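Side-chain contacts in hypothetical protein Atu2684 (Agrobacterium tumefaciens, PDB 2AXO), which is of unknown function but belongs to a thioredoxin-clan family and carries a disulfide-bonded CxxC motif, consistent with a thiol-disulfide redox role: residues K70-G75 with G133-L138; N121-V126 with D139-E144. One frame throughout, in Å; residues are numbered along the deposited sequence.

Contact 1. Residues K70-G75 with G133-L138; sequences KGDVVG and GIYDRL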
loop_
_atom_site.group_PDB
_atom_site.type_symbol
_atom_site.label_atom_id
_atom_site.label_comp_id
_atom_site.label_asym_id
_atom_site.label_seq_id
_atom_site.Cartn_x
_atom_site.Cartn_y
_atom_site.Cartn_z
ATOM N N LYS A 70 -0.580 25.670 -16.327
ATOM C CA LYS A 70 0.239 26.863 -16.160
ATOM C C LYS A 70 1.678 26.601 -16.600
ATOM O O LYS A 70 2.389 27.521 -17.011
ATOM C CB LYS A 70 0.219 27.341 -14.711
ATOM C CG LYS A 70 0.952 28.658 -14.531
ATOM C CD LYS A 70 0.482 29.402 -13.306
ATOM C CE LYS A 70 -0.926 29.940 -13.496
ATOM N NZ LYS A 70 -1.409 30.585 -12.241
ATOM N N GLY A 71 2.100 25.345 -16.496
ATOM C CA GLY A 71 3.437 24.958 -16.912
ATOM C C GLY A 71 4.603 25.470 -16.081
ATOM O O GLY A 71 5.737 25.444 -16.557
ATOM N N ASP A 72 4.357 25.925 -14.854
ATOM C CA ASP A 72 5.458 26.428 -14.042
ATOM C C ASP A 72 6.033 25.387 -13.090
ATOM O O ASP A 72 6.907 25.688 -12.280
ATOM C CB ASP A 72 5.066 27.718 -13.288
ATOM C CG ASP A 72 3.876 27.546 -12.354
ATOM O OD1 ASP A 72 3.250 26.467 -12.332
ATOM O OD2 ASP A 72 3.566 28.524 -11.635
ATOM N N VAL A 73 5.540 24.159 -13.200
ATOM C CA VAL A 73 6.047 23.056 -12.392
ATOM C C VAL A 73 6.054 21.813 -13.260
ATOM O O VAL A 73 5.408 21.774 -14.314
ATOM C CB VAL A 73 5.166 22.774 -11.141
ATOM C CG1 VAL A 73 4.996 24.045 -10.327
ATOM C CG2 VAL A 73 3.812 22.214 -11.551
ATOM N N VAL A 74 6.815 20.817 -12.828
ATOM C CA VAL A 74 6.883 19.538 -13.520
ATOM C C VAL A 74 5.853 18.723 -12.754
ATOM O O VAL A 74 6.083 18.355 -11.601
ATOM C CB VAL A 74 8.277 18.885 -13.373
ATOM C CG1 VAL A 74 8.215 17.423 -13.799
ATOM C CG2 VAL A 74 9.297 19.640 -14.228
ATOM N N GLY A 75 4.711 18.470 -13.384
ATOM C CA GLY A 75 3.648 17.737 -12.727
ATOM C C GLY A 75 3.466 16.321 -13.222
ATOM O O GLY A 75 3.465 16.058 -14.422
ATOM N N GLY A 133 -0.888 25.596 -0.556
ATOM C CA GLY A 133 0.191 25.000 0.209
ATOM C C GLY A 133 1.342 24.502 -0.644
ATOM O O GLY A 133 2.507 24.700 -0.301
ATOM N N ILE A 134 1.026 23.854 -1.760
ATOM C CA ILE A 134 2.072 23.336 -2.628
ATOM C C ILE A 134 2.958 24.438 -3.192
ATOM O O ILE A 134 4.180 24.357 -3.099
ATOM C CB ILE A 134 1.480 22.479 -3.764
ATOM C CG1 ILE A 134 0.237 23.146 -4.327
ATOM C CG2 ILE A 134 1.133 21.092 -3.234
ATOM C CD1 ILE A 134 -0.570 22.250 -5.256
ATOM N N TYR A 135 2.356 25.477 -3.763
ATOM C CA TYR A 135 3.146 26.578 -4.305
ATOM C C TYR A 135 3.935 27.303 -3.217
ATOM O O TYR A 135 5.087 27.673 -3.434
ATOM C CB TYR A 135 2.252 27.568 -5.059
ATOM C CG TYR A 135 2.024 27.180 -6.504
ATOM C CD1 TYR A 135 3.059 27.257 -7.440
ATOM C CD2 TYR A 135 0.784 26.710 -6.933
ATOM C CE1 TYR A 135 2.861 26.871 -8.769
ATOM C CE2 TYR A 135 0.579 26.323 -8.259
ATOM C CZ TYR A 135 1.621 26.405 -9.169
ATOM O OH TYR A 135 1.417 26.019 -10.477
ATOM N N ASP A 136 3.324 27.507 -2.048
ATOM C CA ASP A 136 4.028 28.181 -0.956
ATOM C C ASP A 136 5.189 27.315 -0.473
ATOM O O ASP A 136 6.234 27.830 -0.080
ATOM C CB ASP A 136 3.086 28.476 0.223
ATOM C CG ASP A 136 1.979 29.461 -0.132
ATOM O OD1 ASP A 136 2.222 30.388 -0.939
ATOM O OD2 ASP A 136 0.863 29.319 0.418
ATOM N N ARG A 137 5.002 25.999 -0.501
ATOM C CA ARG A 137 6.051 25.077 -0.076
ATOM C C ARG A 137 7.200 25.133 -1.079
ATOM O O ARG A 137 8.363 25.230 -0.691
ATOM C CB ARG A 137 5.515 23.644 0.009
ATOM C CG ARG A 137 5.854 22.899 1.305
ATOM C CD ARG A 137 7.300 23.095 1.734
ATOM N NE ARG A 137 7.693 22.180 2.804
ATOM C CZ ARG A 137 8.854 22.243 3.449
ATOM N NH1 ARG A 137 9.736 23.184 3.139
ATOM N NH2 ARG A 137 9.144 21.357 4.394
ATOM N N LEU A 138 6.874 25.071 -2.368
ATOM C CA LEU A 138 7.900 25.119 -3.411
ATOM C C LEU A 138 8.709 26.404 -3.327
ATOM O O LEU A 138 9.916 26.404 -3.562
ATOM C CB LEU A 138 7.258 25.005 -4.798
ATOM C CG LEU A 138 6.665 23.630 -5.109
ATOM C CD1 LEU A 138 6.002 23.647 -6.474
ATOM C CD2 LEU A 138 7.784 22.590 -5.073
#
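Val73 and Tyr135 mark the nearest backbone approach, with CA atoms 9.3 Å apart, so side chains must span the gap between the turn entering strand 74-79 and helix 131-143. The setting is a thioredoxin-like fold: strand 74-79 forms one edge of a mixed four-stranded sheet, and helix 131-143 packs against that sheet alongside helix 58-70. Gly71, the first residue beyond helix 58-70, leaves helical geometry with a positive phi and turns the chain toward the strand, so that Asp72 and Val73 point toward helix 131-143. The case illustrates how a single polar bond can be combined with a small apolar seam. Asp72 and Tyr135 reach for each other from opposite directions, and Tyr135 OH donates to Asp72 OD1 at 2.6 Å. The acceptor uses its syn lone pair, on the side of its sister oxygen, and OD1 lies in the plane of the ring at its edge. The carboxylate itself is turned 50° from the ring, and Asp72 OD2 lies 3.4 Å from Tyr135 CE1. A chi1 of 59° places Asp72 CG between its own backbone N and carbonyl carbon, directing the carboxylate to the phenol. Lys43 lies beside both partners, and its backbone bonds that of Asp72, tying the turn to the segment leading into strand 45-50. Next to the polar pair the contact turns apolar. Met67 of helix 58-70 touches both Val73 and Tyr135, joining the two helices and the turn. Leu138, three residues on from Tyr135, meets the valine at about a right angle. Val73 CG1 thereby bridges the helix side chains, 3.9 Å from Tyr135 CE1 and 4.0 Å from Leu138 CD1.

Contact 2. Residues N121-V126 with D139-E144; sequences NGRDHV and DAFKRE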
loop_
_atom_site.group_PDB
_atom_site.type_symbol
_atom_site.label_atom_id
_atom_site.label_comp_id
_atom_site.label_asym_id
_atom_site.label_seq_id
_atom_site.Cartn_x
_atom_site.Cartn_y
_atom_site.Cartn_z
ATOM N N ASN A 121 9.181 18.208 -4.781
ATOM C CA ASN A 121 10.635 18.144 -4.975
ATOM C C ASN A 121 11.220 16.894 -4.322
ATOM O O ASN A 121 12.401 16.867 -3.972
ATOM C CB ASN A 121 11.334 19.377 -4.374
ATOM C CG ASN A 121 11.081 20.656 -5.158
ATOM O OD1 ASN A 121 11.625 21.717 -4.820
ATOM N ND2 ASN A 121 10.263 20.575 -6.195
ATOM N N GLY A 122 10.390 15.871 -4.153
ATOM C CA GLY A 122 10.846 14.645 -3.526
ATOM C C GLY A 122 11.287 14.845 -2.085
ATOM O O GLY A 122 11.866 13.933 -1.491
ATOM N N ARG A 123 10.980 16.020 -1.526
ATOM C CA ARG A 123 11.376 16.407 -0.163
ATOM C C ARG A 123 10.306 16.387 0.933
ATOM O O ARG A 123 10.638 16.215 2.103
ATOM C CB ARG A 123 11.976 17.823 -0.175
ATOM C CG ARG A 123 13.288 17.990 -0.923
ATOM C CD ARG A 123 13.699 19.465 -0.958
ATOM N NE ARG A 123 14.966 19.677 -1.657
ATOM C CZ ARG A 123 16.167 19.501 -1.115
ATOM N NH1 ARG A 123 16.279 19.115 0.146
ATOM N NH2 ARG A 123 17.264 19.702 -1.841
ATOM N N ASP A 124 9.040 16.577 0.573
ATOM C CA ASP A 124 7.975 16.611 1.572
ATOM C C ASP A 124 6.624 16.263 0.953
ATOM O O ASP A 124 6.493 16.192 -0.270
ATOM C CB ASP A 124 7.912 18.008 2.193
ATOM C CG ASP A 124 7.174 18.032 3.526
ATOM O OD1 ASP A 124 6.916 19.143 4.034
ATOM O OD2 ASP A 124 6.863 16.955 4.065
ATOM N N HIS A 125 5.618 16.068 1.800
ATOM C CA HIS A 125 4.284 15.725 1.325
ATOM C C HIS A 125 3.245 16.732 1.803
ATOM O O HIS A 125 3.434 17.409 2.815
ATOM C CB HIS A 125 3.906 14.323 1.808
ATOM C CG HIS A 125 3.479 14.275 3.240
ATOM N ND1 HIS A 125 2.156 14.189 3.619
ATOM C CD2 HIS A 125 4.196 14.345 4.388
ATOM C CE1 HIS A 125 2.075 14.211 4.937
ATOM N NE2 HIS A 125 3.299 14.307 5.428
ATOM N N VAL A 126 2.149 16.827 1.057
ATOM C CA VAL A 126 1.058 17.739 1.375
ATOM C C VAL A 126 -0.222 17.214 0.740
ATOM O O VAL A 126 -0.170 16.420 -0.201
ATOM C CB VAL A 126 1.314 19.154 0.808
ATOM C CG1 VAL A 126 2.493 19.808 1.513
ATOM C CG2 VAL A 126 1.568 19.069 -0.684
ATOM N N ASP A 139 8.033 27.498 -2.989
ATOM C CA ASP A 139 8.686 28.797 -2.868
ATOM C C ASP A 139 9.644 28.776 -1.680
ATOM O O ASP A 139 10.758 29.297 -1.755
ATOM C CB ASP A 139 7.632 29.888 -2.669
ATOM C CG ASP A 139 8.235 31.271 -2.607
ATOM O OD1 ASP A 139 8.861 31.687 -3.603
ATOM O OD2 ASP A 139 8.077 31.942 -1.564
ATOM N N ALA A 140 9.200 28.167 -0.583
ATOM C CA ALA A 140 10.023 28.063 0.619
ATOM C C ALA A 140 11.291 27.281 0.301
ATOM O O ALA A 140 12.372 27.598 0.802
ATOM C CB ALA A 140 9.244 27.370 1.735
ATOM N N PHE A 141 11.156 26.246 -0.524
ATOM C CA PHE A 141 12.311 25.445 -0.908
ATOM C C PHE A 141 13.301 26.293 -1.696
ATOM O O PHE A 141 14.500 26.278 -1.418
ATOM C CB PHE A 141 11.896 24.241 -1.761
ATOM C CG PHE A 141 11.271 23.122 -0.976
ATOM C CD1 PHE A 141 11.847 22.677 0.209
ATOM C CD2 PHE A 141 10.125 22.490 -1.441
ATOM C CE1 PHE A 141 11.286 21.618 0.923
ATOM C CE2 PHE A 141 9.557 21.433 -0.737
ATOM C CZ PHE A 141 10.140 20.998 0.447
ATOM N N LYS A 142 12.794 27.032 -2.681
ATOM C CA LYS A 142 13.641 27.884 -3.518
ATOM C C LYS A 142 14.417 28.911 -2.695
ATOM O O LYS A 142 15.611 29.122 -2.920
ATOM C CB LYS A 142 12.797 28.621 -4.566
ATOM C CG LYS A 142 13.607 29.574 -5.445
ATOM C CD LYS A 142 12.712 30.541 -6.210
ATOM C CE LYS A 142 13.528 31.482 -7.099
ATOM N NZ LYS A 142 14.561 32.253 -6.336
ATOM N N ARG A 143 13.730 29.550 -1.753
ATOM C CA ARG A 143 14.335 30.566 -0.895
ATOM C C ARG A 143 15.461 29.983 -0.044
ATOM O O ARG A 143 16.312 30.714 0.466
ATOM C CB ARG A 143 13.264 31.203 0.008
ATOM C CG ARG A 143 12.237 32.057 -0.747
ATOM C CD ARG A 143 10.956 32.283 0.061
ATOM N NE ARG A 143 11.092 33.276 1.127
ATOM C CZ ARG A 143 11.194 34.588 0.925
ATOM N NH1 ARG A 143 11.179 35.077 -0.310
ATOM N NH2 ARG A 143 11.302 35.416 1.959
ATOM N N GLU A 144 15.466 28.662 0.104
ATOM C CA GLU A 144 16.497 27.998 0.888
ATOM C C GLU A 144 17.512 27.302 -0.011
ATOM O O GLU A 144 18.394 26.590 0.467
ATOM C CB GLU A 144 15.865 26.984 1.844
ATOM C CG GLU A 144 15.221 27.598 3.080
ATOM C CD GLU A 144 16.212 28.391 3.915
ATOM O OE1 GLU A 144 17.376 27.963 4.011
ATOM O OE2 GLU A 144 15.827 29.430 4.486
#
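The Phe141 ring carries Arg123 CD over one face and Asp124 CB at its edge near the ring plane, while the Asn121 amide approaches obliquely, its plane 28° from that of the ring. Arg123 makes a CH-pi contact: CD stands 4.0 Å from the ring centroid, 22° off the normal, displaced toward the rim. Its chain runs extended from CG to NE and slides past the phenylalanine in the opposite direction; CD lies over the face, and Arg123 CB is 3.7 Å from Phe141 CZ. Beyond the ring, Arg123 NE makes a weak hydrogen bond to the backbone oxygen of Gln146, just past the helix. Asp124 CB reaches the same corner, 4.1 Å from Phe141 CZ. With its CG anti to the backbone N (chi1 -161°), the carboxylate is carried on to a salt bridge with Arg137. Arg123 and Asp124 together face Leu120, which makes a classic beta bulge in the hairpin of strands 117-120 and 124-127. A beta-hairpin followed by a helix packed on the sheet is characteristic of the C-terminal half of the thioredoxin-like fold.

Contacts 1 and 2 hold successive parts of helix 131-143 against one four-stranded sheet, near its two outermost strands, 74-79 and 124-127, largely through the residues that lead into them. Both are only partly buried, each mixing two buried with two partly exposed residues. Their chemistry differs: contact 1 couples a phenol-carboxylate hydrogen bond to aliphatic packing, whereas contact 2 relies on an aromatic ring with an arginine methylene over one face, an aspartate CB at its edge and an amide beside it. Their centres lie 10 Å apart and the two touch directly: Leu138 packs on Asn121 and Ile134 on Val126, making one continuous helix-sheet interface.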